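Local atomic coordinates of intracellular exo-alpha-(1->5)-L-arabinofuranosidase (Bifidobacterium longum, PDB entry 2Y2W), a protein that removes terminal alpha-L-arabinofuranosyl residues, cleaving alpha-(1->5) bonds in arabinans and also acting on arabinoxylan, in plant cell-wall breakdown. Residues Ser299-Leu304 against Pro453-Glu458; Pro464-Val469 against Ala483-Ala488; His492-Asp497 against Ala552-Ile557; Ala515-Glu520 against Ser558-Glu563. All blocks are in the same frame, centred on the assembly; numbering follows the deposited sequence.

Contact 1 of 4, residues Ser299-Leu304 against Pro453-Glu458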
loop_
_atom_site.group_PDB
_atom_site.type_symbol
_atom_site.label_atom_id
_atom_site.label_comp_id
_atom_site.label_asym_id
_atom_site.label_seq_id
_atom_site.Cartn_x
_atom_site.Cartn_y
_atom_site.Cartn_z
ATOM N N SER D 299 -3.468 4.617 -45.138
ATOM C CA SER D 299 -2.915 4.783 -43.796
ATOM C C SER D 299 -2.180 6.116 -43.659
ATOM O O SER D 299 -2.219 6.747 -42.598
ATOM C CB SER D 299 -1.977 3.623 -43.459
ATOM O OG SER D 299 -0.867 3.599 -44.339
ATOM N N MET D 300 -1.512 6.524 -44.738
ATOM C CA MET D 300 -0.830 7.817 -44.816
ATOM C C MET D 300 -1.811 8.979 -44.649
ATOM O O MET D 300 -1.554 9.901 -43.872
ATOM C CB MET D 300 -0.061 7.930 -46.140
ATOM C CG MET D 300 0.470 9.325 -46.489
ATOM S SD MET D 300 1.567 10.055 -45.256
ATOM C CE MET D 300 2.990 8.968 -45.337
ATOM N N GLN D 301 -2.931 8.920 -45.367
ATOM C CA GLN D 301 -3.963 9.961 -45.302
ATOM C C GLN D 301 -4.633 10.042 -43.926
ATOM O O GLN D 301 -4.989 11.130 -43.472
ATOM C CB GLN D 301 -5.012 9.762 -46.407
ATOM C CG GLN D 301 -5.943 10.961 -46.630
ATOM C CD GLN D 301 -5.233 12.168 -47.229
ATOM O OE1 GLN D 301 -5.028 12.246 -48.441
ATOM N NE2 GLN D 301 -4.871 13.122 -46.379
ATOM N N ASP D 302 -4.803 8.893 -43.273
ATOM C CA ASP D 302 -5.294 8.847 -41.894
ATOM C C ASP D 302 -4.301 9.526 -40.949
ATOM O O ASP D 302 -4.691 10.258 -40.036
ATOM C CB ASP D 302 -5.518 7.399 -41.438
ATOM C CG ASP D 302 -6.618 6.691 -42.216
ATOM O OD1 ASP D 302 -7.192 7.289 -43.153
ATOM O OD2 ASP D 302 -6.904 5.519 -41.884
ATOM N N PHE D 303 -3.016 9.271 -41.192
ATOM C CA PHE D 303 -1.929 9.780 -40.366
ATOM C C PHE D 303 -1.756 11.299 -40.477
ATOM O O PHE D 303 -1.460 11.966 -39.486
ATOM C CB PHE D 303 -0.630 9.046 -40.713
ATOM C CG PHE D 303 0.589 9.599 -40.036
ATOM C CD1 PHE D 303 0.653 9.698 -38.648
ATOM C CD2 PHE D 303 1.685 10.003 -40.787
ATOM C CE1 PHE D 303 1.782 10.207 -38.025
ATOM C CE2 PHE D 303 2.822 10.505 -40.172
ATOM C CZ PHE D 303 2.871 10.606 -38.787
ATOM N N LEU D 304 -1.952 11.839 -41.677
ATOM C CA LEU D 304 -1.829 13.280 -41.898
ATOM C C LEU D 304 -2.945 14.072 -41.212
ATOM O O LEU D 304 -2.783 15.259 -40.922
ATOM C CB LEU D 304 -1.767 13.602 -43.394
ATOM C CG LEU D 304 -0.506 13.153 -44.146
ATOM C CD1 LEU D 304 -0.787 13.026 -45.637
ATOM C CD2 LEU D 304 0.670 14.087 -43.893
ATOM N N PRO D 453 -11.234 22.690 -49.384
ATOM C CA PRO D 453 -11.826 21.446 -49.878
ATOM C C PRO D 453 -11.509 20.266 -48.962
ATOM O O PRO D 453 -10.343 20.034 -48.627
ATOM C CB PRO D 453 -11.165 21.257 -51.253
ATOM C CG PRO D 453 -9.973 22.151 -51.247
ATOM C CD PRO D 453 -10.341 23.303 -50.383
ATOM N N THR D 454 -12.548 19.539 -48.557
ATOM C CA THR D 454 -12.407 18.414 -47.631
ATOM C C THR D 454 -11.783 17.186 -48.292
ATOM O O THR D 454 -11.753 17.077 -49.518
ATOM C CB THR D 454 -13.763 18.019 -46.993
ATOM O OG1 THR D 454 -14.760 17.898 -48.014
ATOM C CG2 THR D 454 -14.207 19.058 -45.966
ATOM N N ILE D 455 -11.276 16.275 -47.463
ATOM C CA ILE D 455 -10.699 15.008 -47.924
ATOM C C ILE D 455 -11.195 13.843 -47.063
ATOM O O ILE D 455 -11.586 14.037 -45.909
ATOM C CB ILE D 455 -9.144 15.043 -47.953
ATOM C CG1 ILE D 455 -8.581 15.646 -46.657
ATOM C CG2 ILE D 455 -8.652 15.807 -49.182
ATOM C CD1 ILE D 455 -7.067 15.591 -46.529
ATOM N N HIS D 456 -11.178 12.639 -47.633
ATOM C CA HIS D 456 -11.707 11.450 -46.962
ATOM C C HIS D 456 -10.607 10.576 -46.350
ATOM O O HIS D 456 -9.535 10.404 -46.936
ATOM C CB HIS D 456 -12.565 10.629 -47.933
ATOM C CG HIS D 456 -13.344 9.531 -47.275
ATOM N ND1 HIS D 456 -14.586 9.736 -46.711
ATOM C CD2 HIS D 456 -13.057 8.221 -47.090
ATOM C CE1 HIS D 456 -15.030 8.597 -46.207
ATOM N NE2 HIS D 456 -14.120 7.663 -46.423
ATOM N N THR D 457 -10.892 10.033 -45.166
ATOM C CA THR D 457 -9.975 9.138 -44.453
ATOM C C THR D 457 -10.724 7.916 -43.915
ATOM O O THR D 457 -11.947 7.954 -43.766
ATOM C CB THR D 457 -9.276 9.856 -43.269
ATOM O OG1 THR D 457 -10.263 10.419 -42.396
ATOM C CG2 THR D 457 -8.349 10.961 -43.760
ATOM N N GLU D 458 -9.992 6.839 -43.630
ATOM C CA GLU D 458 -10.579 5.642 -43.013
ATOM C C GLU D 458 -10.895 5.834 -41.530
ATOM O O GLU D 458 -11.992 5.499 -41.079
ATOM C CB GLU D 458 -9.671 4.417 -43.184
ATOM C CG GLU D 458 -10.143 3.401 -44.221
ATOM C CD GLU D 458 -9.294 3.387 -45.482
ATOM O OE1 GLU D 458 -8.896 4.474 -45.958
ATOM O OE2 GLU D 458 -9.031 2.280 -46.000
#

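Contact 2 of 4, residues Pro464-Val469 against Ala483-Ala488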
loop_
_atom_site.group_PDB
_atom_site.type_symbol
_atom_site.label_atom_id
_atom_site.label_comp_id
_atom_site.label_asym_id
_atom_site.label_seq_id
_atom_site.Cartn_x
_atom_site.Cartn_y
_atom_site.Cartn_z
ATOM N N PRO D 464 -11.106 18.913 -43.292
ATOM C CA PRO D 464 -10.487 19.978 -44.086
ATOM C C PRO D 464 -9.015 19.696 -44.372
ATOM O O PRO D 464 -8.290 19.232 -43.490
ATOM C CB PRO D 464 -10.624 21.212 -43.187
ATOM C CG PRO D 464 -11.774 20.908 -42.297
ATOM C CD PRO D 464 -11.691 19.435 -42.043
ATOM N N ALA D 465 -8.591 19.964 -45.602
ATOM C CA ALA D 465 -7.205 19.751 -46.006
ATOM C C ALA D 465 -6.270 20.764 -45.349
ATOM O O ALA D 465 -5.202 20.399 -44.854
ATOM C CB ALA D 465 -7.080 19.807 -47.525
ATOM N N ILE D 466 -6.683 22.030 -45.346
ATOM C CA ILE D 466 -5.886 23.111 -44.767
ATOM C C ILE D 466 -6.270 23.345 -43.305
ATOM O O ILE D 466 -7.453 23.337 -42.953
ATOM C CB ILE D 466 -6.013 24.431 -45.593
ATOM C CG1 ILE D 466 -5.715 24.190 -47.081
ATOM C CG2 ILE D 466 -5.113 25.540 -45.027
ATOM C CD1 ILE D 466 -4.288 23.722 -47.399
ATOM N N ASP D 467 -5.252 23.539 -42.467
ATOM C CA ASP D 467 -5.418 23.831 -41.045
ATOM C C ASP D 467 -4.375 24.872 -40.631
ATOM O O ASP D 467 -3.212 24.762 -41.024
ATOM C CB ASP D 467 -5.254 22.545 -40.226
ATOM C CG ASP D 467 -5.703 22.699 -38.781
ATOM O OD1 ASP D 467 -6.483 23.628 -38.479
ATOM O OD2 ASP D 467 -5.274 21.874 -37.945
ATOM N N ALA D 468 -4.785 25.874 -39.847
ATOM C CA ALA D 468 -3.910 27.014 -39.529
ATOM C C ALA D 468 -4.169 27.711 -38.184
ATOM O O ALA D 468 -5.285 27.675 -37.657
ATOM C CB ALA D 468 -3.955 28.039 -40.665
ATOM N N VAL D 469 -3.119 28.342 -37.648
ATOM C CA VAL D 469 -3.206 29.228 -36.473
ATOM C C VAL D 469 -2.569 30.588 -36.725
ATOM O O VAL D 469 -1.628 30.709 -37.512
ATOM C CB VAL D 469 -2.505 28.655 -35.210
ATOM C CG1 VAL D 469 -3.429 27.752 -34.441
ATOM C CG2 VAL D 469 -1.186 27.962 -35.557
ATOM N N ALA D 483 0.557 27.192 -41.027
ATOM C CA ALA D 483 -0.465 26.466 -41.785
ATOM C C ALA D 483 0.036 25.131 -42.331
ATOM O O ALA D 483 1.213 24.984 -42.660
ATOM C CB ALA D 483 -1.018 27.335 -42.912
ATOM N N VAL D 484 -0.877 24.167 -42.426
ATOM C CA VAL D 484 -0.553 22.813 -42.876
ATOM C C VAL D 484 -1.478 22.358 -44.010
ATOM O O VAL D 484 -2.678 22.637 -43.994
ATOM C CB VAL D 484 -0.588 21.807 -41.681
ATOM C CG1 VAL D 484 -0.893 20.383 -42.140
ATOM C CG2 VAL D 484 0.732 21.837 -40.926
ATOM N N ASN D 485 -0.899 21.676 -44.998
ATOM C CA ASN D 485 -1.667 21.018 -46.054
ATOM C C ASN D 485 -1.708 19.510 -45.821
ATOM O O ASN D 485 -0.677 18.834 -45.886
ATOM C CB ASN D 485 -1.084 21.338 -47.436
ATOM C CG ASN D 485 -1.944 20.806 -48.577
ATOM O OD1 ASN D 485 -3.158 20.643 -48.438
ATOM N ND2 ASN D 485 -1.313 20.539 -49.713
ATOM N N ARG D 486 -2.905 18.992 -45.551
ATOM C CA ARG D 486 -3.083 17.590 -45.159
ATOM C C ARG D 486 -3.379 16.630 -46.318
ATOM O O ARG D 486 -3.299 15.412 -46.145
ATOM C CB ARG D 486 -4.157 17.466 -44.070
ATOM C CG ARG D 486 -3.731 18.029 -42.721
ATOM C CD ARG D 486 -4.726 17.700 -41.622
ATOM N NE ARG D 486 -5.861 18.619 -41.596
ATOM C CZ ARG D 486 -6.798 18.634 -40.652
ATOM N NH1 ARG D 486 -6.750 17.776 -39.639
ATOM N NH2 ARG D 486 -7.789 19.512 -40.719
ATOM N N ASP D 487 -3.716 17.176 -47.486
ATOM C CA ASP D 487 -3.952 16.370 -48.687
ATOM C C ASP D 487 -2.653 15.691 -49.118
ATOM O O ASP D 487 -1.589 16.313 -49.111
ATOM C CB ASP D 487 -4.509 17.240 -49.821
ATOM C CG ASP D 487 -5.146 16.422 -50.944
ATOM O OD1 ASP D 487 -4.501 15.484 -51.465
ATOM O OD2 ASP D 487 -6.295 16.736 -51.320
ATOM N N ALA D 488 -2.752 14.419 -49.495
ATOM C CA ALA D 488 -1.574 13.598 -49.782
ATOM C C ALA D 488 -1.115 13.615 -51.245
ATOM O O ALA D 488 0.034 13.272 -51.539
ATOM C CB ALA D 488 -1.801 12.166 -49.310
#

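Contact 3 of 4, residues His492-Asp497 against Ala552-Ile557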
loop_
_atom_site.group_PDB
_atom_site.type_symbol
_atom_site.label_atom_id
_atom_site.label_comp_id
_atom_site.label_asym_id
_atom_site.label_seq_id
_atom_site.Cartn_x
_atom_site.Cartn_y
_atom_site.Cartn_z
ATOM N N HIS D 492 -2.751 22.675 -52.988
ATOM C CA HIS D 492 -3.749 23.737 -52.856
ATOM C C HIS D 492 -3.104 25.118 -52.795
ATOM O O HIS D 492 -1.933 25.255 -52.435
ATOM C CB HIS D 492 -4.614 23.515 -51.612
ATOM C CG HIS D 492 -5.320 22.195 -51.592
ATOM N ND1 HIS D 492 -6.547 21.996 -52.189
ATOM C CD2 HIS D 492 -4.972 21.008 -51.042
ATOM C CE1 HIS D 492 -6.923 20.742 -52.010
ATOM N NE2 HIS D 492 -5.985 20.121 -51.317
ATOM N N THR D 493 -3.881 26.135 -53.157
ATOM C CA THR D 493 -3.450 27.526 -53.056
ATOM C C THR D 493 -4.474 28.297 -52.225
ATOM O O THR D 493 -5.683 28.178 -52.446
ATOM C CB THR D 493 -3.257 28.166 -54.452
ATOM O OG1 THR D 493 -2.326 27.383 -55.210
ATOM C CG2 THR D 493 -2.724 29.593 -54.338
ATOM N N LEU D 494 -3.980 29.073 -51.263
ATOM C CA LEU D 494 -4.839 29.748 -50.291
ATOM C C LEU D 494 -4.647 31.263 -50.248
ATOM O O LEU D 494 -3.580 31.779 -50.594
ATOM C CB LEU D 494 -4.657 29.148 -48.886
ATOM C CG LEU D 494 -3.251 28.879 -48.338
ATOM C CD1 LEU D 494 -3.210 29.088 -46.834
ATOM C CD2 LEU D 494 -2.776 27.475 -48.696
ATOM N N THR D 495 -5.701 31.961 -49.826
ATOM C CA THR D 495 -5.674 33.410 -49.653
ATOM C C THR D 495 -5.516 33.765 -48.177
ATOM O O THR D 495 -6.219 33.223 -47.318
ATOM C CB THR D 495 -6.952 34.082 -50.206
ATOM O OG1 THR D 495 -8.110 33.399 -49.711
ATOM C CG2 THR D 495 -6.963 34.053 -51.730
ATOM N N ILE D 496 -4.586 34.673 -47.893
ATOM C CA ILE D 496 -4.306 35.093 -46.522
ATOM C C ILE D 496 -4.795 36.523 -46.300
ATOM O O ILE D 496 -4.271 37.472 -46.891
ATOM C CB ILE D 496 -2.797 34.983 -46.183
ATOM C CG1 ILE D 496 -2.250 33.603 -46.569
ATOM C CG2 ILE D 496 -2.559 35.274 -44.700
ATOM C CD1 ILE D 496 -0.756 33.578 -46.839
ATOM N N ASP D 497 -5.806 36.661 -45.446
ATOM C CA ASP D 497 -6.409 37.956 -45.147
ATOM C C ASP D 497 -6.503 38.165 -43.635
ATOM O O ASP D 497 -7.464 37.728 -42.994
ATOM C CB ASP D 497 -7.793 38.065 -45.811
ATOM C CG ASP D 497 -8.438 39.437 -45.633
ATOM O OD1 ASP D 497 -7.751 40.395 -45.212
ATOM O OD2 ASP D 497 -9.647 39.558 -45.922
ATOM N N ALA D 552 -0.100 32.136 -51.557
ATOM C CA ALA D 552 1.008 31.180 -51.601
ATOM C C ALA D 552 0.517 29.784 -51.986
ATOM O O ALA D 552 -0.612 29.401 -51.668
ATOM C CB ALA D 552 1.732 31.136 -50.259
ATOM N N THR D 553 1.378 29.031 -52.668
ATOM C CA THR D 553 1.056 27.669 -53.104
ATOM C C THR D 553 1.611 26.607 -52.147
ATOM O O THR D 553 2.818 26.549 -51.893
ATOM C CB THR D 553 1.515 27.396 -54.575
ATOM O OG1 THR D 553 1.346 26.008 -54.891
ATOM C CG2 THR D 553 2.979 27.793 -54.797
ATOM N N LEU D 554 0.714 25.776 -51.618
ATOM C CA LEU D 554 1.093 24.694 -50.711
ATOM C C LEU D 554 0.930 23.320 -51.363
ATOM O O LEU D 554 -0.197 22.854 -51.557
ATOM C CB LEU D 554 0.302 24.775 -49.398
ATOM C CG LEU D 554 0.912 25.569 -48.235
ATOM C CD1 LEU D 554 0.919 27.072 -48.498
ATOM C CD2 LEU D 554 0.175 25.264 -46.938
ATOM N N PRO D 555 2.059 22.669 -51.704
ATOM C CA PRO D 555 2.044 21.337 -52.314
ATOM C C PRO D 555 1.467 20.285 -51.368
ATOM O O PRO D 555 1.345 20.534 -50.167
ATOM C CB PRO D 555 3.528 21.049 -52.581
ATOM C CG PRO D 555 4.198 22.377 -52.549
ATOM C CD PRO D 555 3.433 23.176 -51.545
ATOM N N ALA D 556 1.113 19.125 -51.916
ATOM C CA ALA D 556 0.579 18.021 -51.124
ATOM C C ALA D 556 1.560 17.622 -50.023
ATOM O O ALA D 556 2.743 17.396 -50.291
ATOM C CB ALA D 556 0.266 16.836 -52.020
ATOM N N ILE D 557 1.053 17.541 -48.791
ATOM C CA ILE D 557 1.865 17.267 -47.592
ATOM C C ILE D 557 2.932 18.349 -47.389
ATOM O O ILE D 557 4.082 18.197 -47.812
ATOM C CB ILE D 557 2.509 15.841 -47.598
ATOM C CG1 ILE D 557 1.474 14.774 -47.970
ATOM C CG2 ILE D 557 3.144 15.528 -46.241
ATOM C CD1 ILE D 557 2.069 13.447 -48.425
#

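Contact 4 of 4, residues Ala515-Glu520 against Ser558-Glu563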
loop_
_atom_site.group_PDB
_atom_site.type_symbol
_atom_site.label_atom_id
_atom_site.label_comp_id
_atom_site.label_asym_id
_atom_site.label_seq_id
_atom_site.Cartn_x
_atom_site.Cartn_y
_atom_site.Cartn_z
ATOM N N ALA D 515 9.466 33.704 -44.510
ATOM C CA ALA D 515 8.495 32.669 -44.849
ATOM C C ALA D 515 9.213 31.362 -45.160
ATOM O O ALA D 515 10.270 31.361 -45.794
ATOM C CB ALA D 515 7.640 33.105 -46.027
ATOM N N GLN D 516 8.638 30.251 -44.705
ATOM C CA GLN D 516 9.259 28.940 -44.880
ATOM C C GLN D 516 8.293 27.888 -45.413
ATOM O O GLN D 516 7.077 27.984 -45.227
ATOM C CB GLN D 516 9.886 28.457 -43.568
ATOM C CG GLN D 516 11.173 29.173 -43.173
ATOM C CD GLN D 516 11.866 28.527 -41.983
ATOM O OE1 GLN D 516 11.219 28.086 -41.032
ATOM N NE2 GLN D 516 13.191 28.474 -42.032
ATOM N N LEU D 517 8.861 26.881 -46.072
ATOM C CA LEU D 517 8.111 25.757 -46.613
ATOM C C LEU D 517 8.815 24.448 -46.265
ATOM O O LEU D 517 9.986 24.255 -46.602
ATOM C CB LEU D 517 7.960 25.902 -48.135
ATOM C CG LEU D 517 7.617 24.682 -49.004
ATOM C CD1 LEU D 517 6.129 24.360 -48.969
ATOM C CD2 LEU D 517 8.081 24.902 -50.441
ATOM N N LEU D 518 8.103 23.563 -45.575
ATOM C CA LEU D 518 8.577 22.202 -45.366
ATOM C C LEU D 518 7.812 21.230 -46.252
ATOM O O LEU D 518 6.688 20.834 -45.936
ATOM C CB LEU D 518 8.483 21.782 -43.897
ATOM C CG LEU D 518 9.797 21.672 -43.118
ATOM C CD1 LEU D 518 9.512 21.284 -41.683
ATOM C CD2 LEU D 518 10.754 20.665 -43.755
ATOM N N HIS D 519 8.431 20.868 -47.372
ATOM C CA HIS D 519 7.852 19.913 -48.307
ATOM C C HIS D 519 8.924 19.208 -49.121
ATOM O O HIS D 519 9.894 19.827 -49.558
ATOM C CB HIS D 519 6.861 20.598 -49.253
ATOM C CG HIS D 519 6.483 19.759 -50.433
ATOM N ND1 HIS D 519 5.594 18.711 -50.346
ATOM C CD2 HIS D 519 6.894 19.799 -51.722
ATOM C CE1 HIS D 519 5.465 18.147 -51.534
ATOM N NE2 HIS D 519 6.243 18.789 -52.387
ATOM N N GLU D 520 8.731 17.908 -49.317
ATOM C CA GLU D 520 9.541 17.133 -50.246
ATOM C C GLU D 520 8.620 16.324 -51.154
ATOM O O GLU D 520 7.586 15.818 -50.705
ATOM C CB GLU D 520 10.509 16.208 -49.501
ATOM C CG GLU D 520 11.511 16.918 -48.584
ATOM C CD GLU D 520 12.461 17.851 -49.323
ATOM O OE1 GLU D 520 13.046 17.435 -50.347
ATOM O OE2 GLU D 520 12.633 19.001 -48.868
ATOM N N SER D 558 2.530 19.445 -46.749
ATOM C CA SER D 558 3.426 20.576 -46.501
ATOM C C SER D 558 3.014 21.407 -45.287
ATOM O O SER D 558 1.825 21.601 -45.022
ATOM C CB SER D 558 3.531 21.473 -47.741
ATOM O OG SER D 558 2.266 21.993 -48.111
ATOM N N TRP D 559 4.019 21.888 -44.558
ATOM C CA TRP D 559 3.830 22.794 -43.429
ATOM C C TRP D 559 4.404 24.159 -43.788
ATOM O O TRP D 559 5.491 24.254 -44.364
ATOM C CB TRP D 559 4.507 22.230 -42.175
ATOM C CG TRP D 559 4.678 23.218 -41.051
ATOM C CD1 TRP D 559 3.750 23.561 -40.112
ATOM C CD2 TRP D 559 5.856 23.976 -40.746
ATOM N NE1 TRP D 559 4.273 24.489 -39.244
ATOM C CE2 TRP D 559 5.564 24.763 -39.610
ATOM C CE3 TRP D 559 7.128 24.070 -41.324
ATOM C CZ2 TRP D 559 6.497 25.633 -39.041
ATOM C CZ3 TRP D 559 8.058 24.936 -40.754
ATOM C CH2 TRP D 559 7.735 25.706 -39.625
ATOM N N ILE D 560 3.668 25.212 -43.447
ATOM C CA ILE D 560 4.081 26.571 -43.778
ATOM C C ILE D 560 4.215 27.442 -42.529
ATOM O O ILE D 560 3.440 27.310 -41.577
ATOM C CB ILE D 560 3.123 27.218 -44.833
ATOM C CG1 ILE D 560 3.915 27.823 -45.990
ATOM C CG2 ILE D 560 2.183 28.251 -44.215
ATOM C CD1 ILE D 560 4.436 26.800 -46.973
ATOM N N SER D 561 5.223 28.313 -42.539
ATOM C CA SER D 561 5.383 29.328 -41.503
ATOM C C SER D 561 5.673 30.679 -42.141
ATOM O O SER D 561 6.594 30.808 -42.951
ATOM C CB SER D 561 6.494 28.954 -40.519
ATOM O OG SER D 561 7.770 28.990 -41.132
ATOM N N VAL D 562 4.872 31.676 -41.775
ATOM C CA VAL D 562 5.030 33.033 -42.292
ATOM C C VAL D 562 4.907 34.070 -41.175
ATOM O O VAL D 562 3.869 34.182 -40.519
ATOM C CB VAL D 562 4.067 33.323 -43.494
ATOM C CG1 VAL D 562 2.712 32.657 -43.297
ATOM C CG2 VAL D 562 3.919 34.824 -43.753
ATOM N N GLU D 563 5.997 34.805 -40.963
ATOM C CA GLU D 563 6.067 35.867 -39.962
ATOM C C GLU D 563 5.663 37.194 -40.596
ATOM O O GLU D 563 6.042 37.479 -41.732
ATOM C CB GLU D 563 7.488 35.968 -39.394
ATOM C CG GLU D 563 8.000 34.685 -38.737
ATOM C CD GLU D 563 9.485 34.721 -38.403
ATOM O OE1 GLU D 563 9.980 35.773 -37.945
ATOM O OE2 GLU D 563 10.158 33.685 -38.594
#

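Contact 1 of 4, residues Ser299-Leu304 against Pro453-Glu458
Two flat groups of helix 297-304, the amide of Gln301 and the carboxylate of Asp302, meet the strand end Ile455-Glu458 in different ways. Ile455 CD1 stands above the amide plane at its nitrogen end, 3.3 Å from Gln301 NE2, while the polar atoms of that amide turn to the neighbouring hairpin: NE2 donates to Arg486 O, and OE1 accepts a weak bond from Ala488 N. The Asp302 carboxylate instead receives Glu458 N on the syn side of OD1, 2.9 Å away and 30° out of the carboxylate plane. The contact illustrates how the catalytic (beta/alpha)8 barrel, to which this helix belongs, is docked on the C-terminal beta domain, here where strand 444-456 runs out into its turn. Asp302 reaches the turn because CG lies beside its own backbone N (chi1 -65°). OD2 takes a further weak bond from Ala459 N, so successive backbone N-H groups clasp the anion. These donors probably offset the nearness of Glu458, whose OE1 is 4.3 Å from Asp302 OD1 with the two carboxylate planes 77° apart. Putting an alanine at Asp302 would probably leave the N-H groups of Glu458 and Ala459 without their acceptor and set the turn free to shift from the helix. Thr457 slots in between the two helix residues. Its hydroxyl bonds to Tyr460 O within the turn, while its methyl faces the helix, where CG2 packs 3.4 Å from Gln301 O and 3.7 Å from Gln301 CG.

Contact 2 of 4, residues Pro464-Val469 against Ala483-Ala488
The carbonyl oxygen of Ala465 receives the backbone N-H of Arg486 at 2.8 Å (Ala465 O to Arg486 N), and the arginine side chain then curls back beside the same oxygen. Its CB is 3.2 Å from Ala465 O, and a bend at chi3 (-82°) turns the guanidinium so that this oxygen lies at its edge, near the plane. One face of the group is met by Asp467 CB, 4.0 Å from Arg486 NH2, while NH1 makes a salt bridge to Glu308. A leucine in place of Arg486 would probably leave Glu308 without its charged mate and open a gap beside Asp467 CB. Beyond the arginine the segments form a regular antiparallel ladder, in which Asp467 and Val484 are a hydrogen-bonded pair. On the face carrying Ile466 and Ala468, Ile466 CD1 packs 3.4 Å from Asn485 OD1, and ND2 of the same side-chain amide bonds to Pro555 O; Ala468 CB rests 3.8 Å from Ala483 CB. This beta hairpin lies inside a larger sheet: strand 444-456 flanks 462-473, strand 558-564 flanks 478-485, and helix 382-397 covers Asp467 and Val469.

Contact 3 of 4, residues His492-Asp497 against Ala552-Ile557
Backbone hydrogen bonds join His492 and Leu554 in both directions: His492 N gives to Leu554 O at 2.9 Å, and Leu554 N returns to His492 O at 2.8 Å. The ladder slackens at the next hydrogen-bonded pair, where Leu494 N reaches Ala552 O only by a weak bond of 3.4 Å, and the CA atoms of that pair stand 6.2 Å apart. An angle of 143° between the strand directions expresses the same twist and splay.

Apolar packing is concentrated on the face bearing Leu494 and Leu554. The two side chains meet diagonally across the ladder, methyl to methyl, with Leu494 CD2 3.7 Å from Leu554 CD1. Leu494 holds CG between its backbone N and carbonyl carbon (chi1 46°), a cramped setting that brings CD2 over toward Leu554. Ala45 and Ile47 of the N-terminal strand also touch Leu494.

Mixed contacts occupy the reverse face. There Thr493 turns its methyl to the partner backbone, CG2 lying 3.4 Å from Ala552 O, while its hydroxyl OG1 rests 3.9 Å from Thr553 CB.

Strand 492-497 therefore has an antiparallel neighbour in 550-554 and a parallel one in 45-48, so that the chain's N-terminal strand is built into the C-terminal beta domain. Such an N-terminal contribution to a jelly-roll-like beta sandwich is characteristic of family 51 arabinofuranosidases.

Contact 4 of 4, residues Ala515-Glu520 against Ser558-Glu563
Four backbone hydrogen bonds tie Gln516 to Ser561 and Leu518 to Trp559, each pair bonded in both directions. The shortest runs from Gln516 N to Ser561 O at 2.8 Å, and the straightest from Leu518 N to Trp559 O, with 176° at the hydrogen. Gln516 O, which accepts from Ser561 N, also has Ile560 CG1 within 3.3 Å. CA-H...O contacts supplement the ladder at both ends, from Ala515 CA to Ser561 O and from Ser558 CA to Leu518 O.

The strands run antiparallel, 173° between their directions, and belong to the C-terminal beta sandwich. Strand 558-564 is an inner strand there, with 512-518 along one side and 478-485 along the other.

Apolar contacts divide between the faces. On one, Leu518 meets the benzo part of the Trp559 indole: its CB approaches CE3 at the ring edge, in plane, and its CD1 comes in obliquely, 3.7 Å from Trp559 CE3. The indole is placed there by CG lying anti to the Trp559 backbone N (chi1 165°), and Leu482 and Val484 touch it too. On the other face, Leu517 CD1 packs 3.6 Å from Ile560 CD1, and Ala515 stands beside Val562.

Polar side chains add closer contacts. Ser561 OG lies 3.3 Å from Gln516 CB, tucked against the base of the glutamine. His519 CB rests 3.8 Å from Ser558 CB, while the imidazole ND1 bonds to Ile557 O and the Ser558 hydroxyl to Pro555 O.

All four contacts reach one sheet of the C-terminal beta domain, and the general lesson is that such a domain is knit by bonds passing from one contact to the next. Contacts 1 and 2, centres about 11 Å apart, meet where Gln301 NE2 lies 2.8 Å from Arg486 O. Contacts 2 and 3, about 9 Å apart, join through Asn485 ND2 and Pro555 O at 2.7 Å. Contact 4 continues the sheet from contact 2, Ala483 O lying 2.6 Å from Ile560 N, and crosses contact 3 along the chain, their segments alternating. Only contact 1 includes a barrel helix. All four lie away from the sugar-binding and catalytic residues, inferred by similarity, among them Glu215 and Glu340.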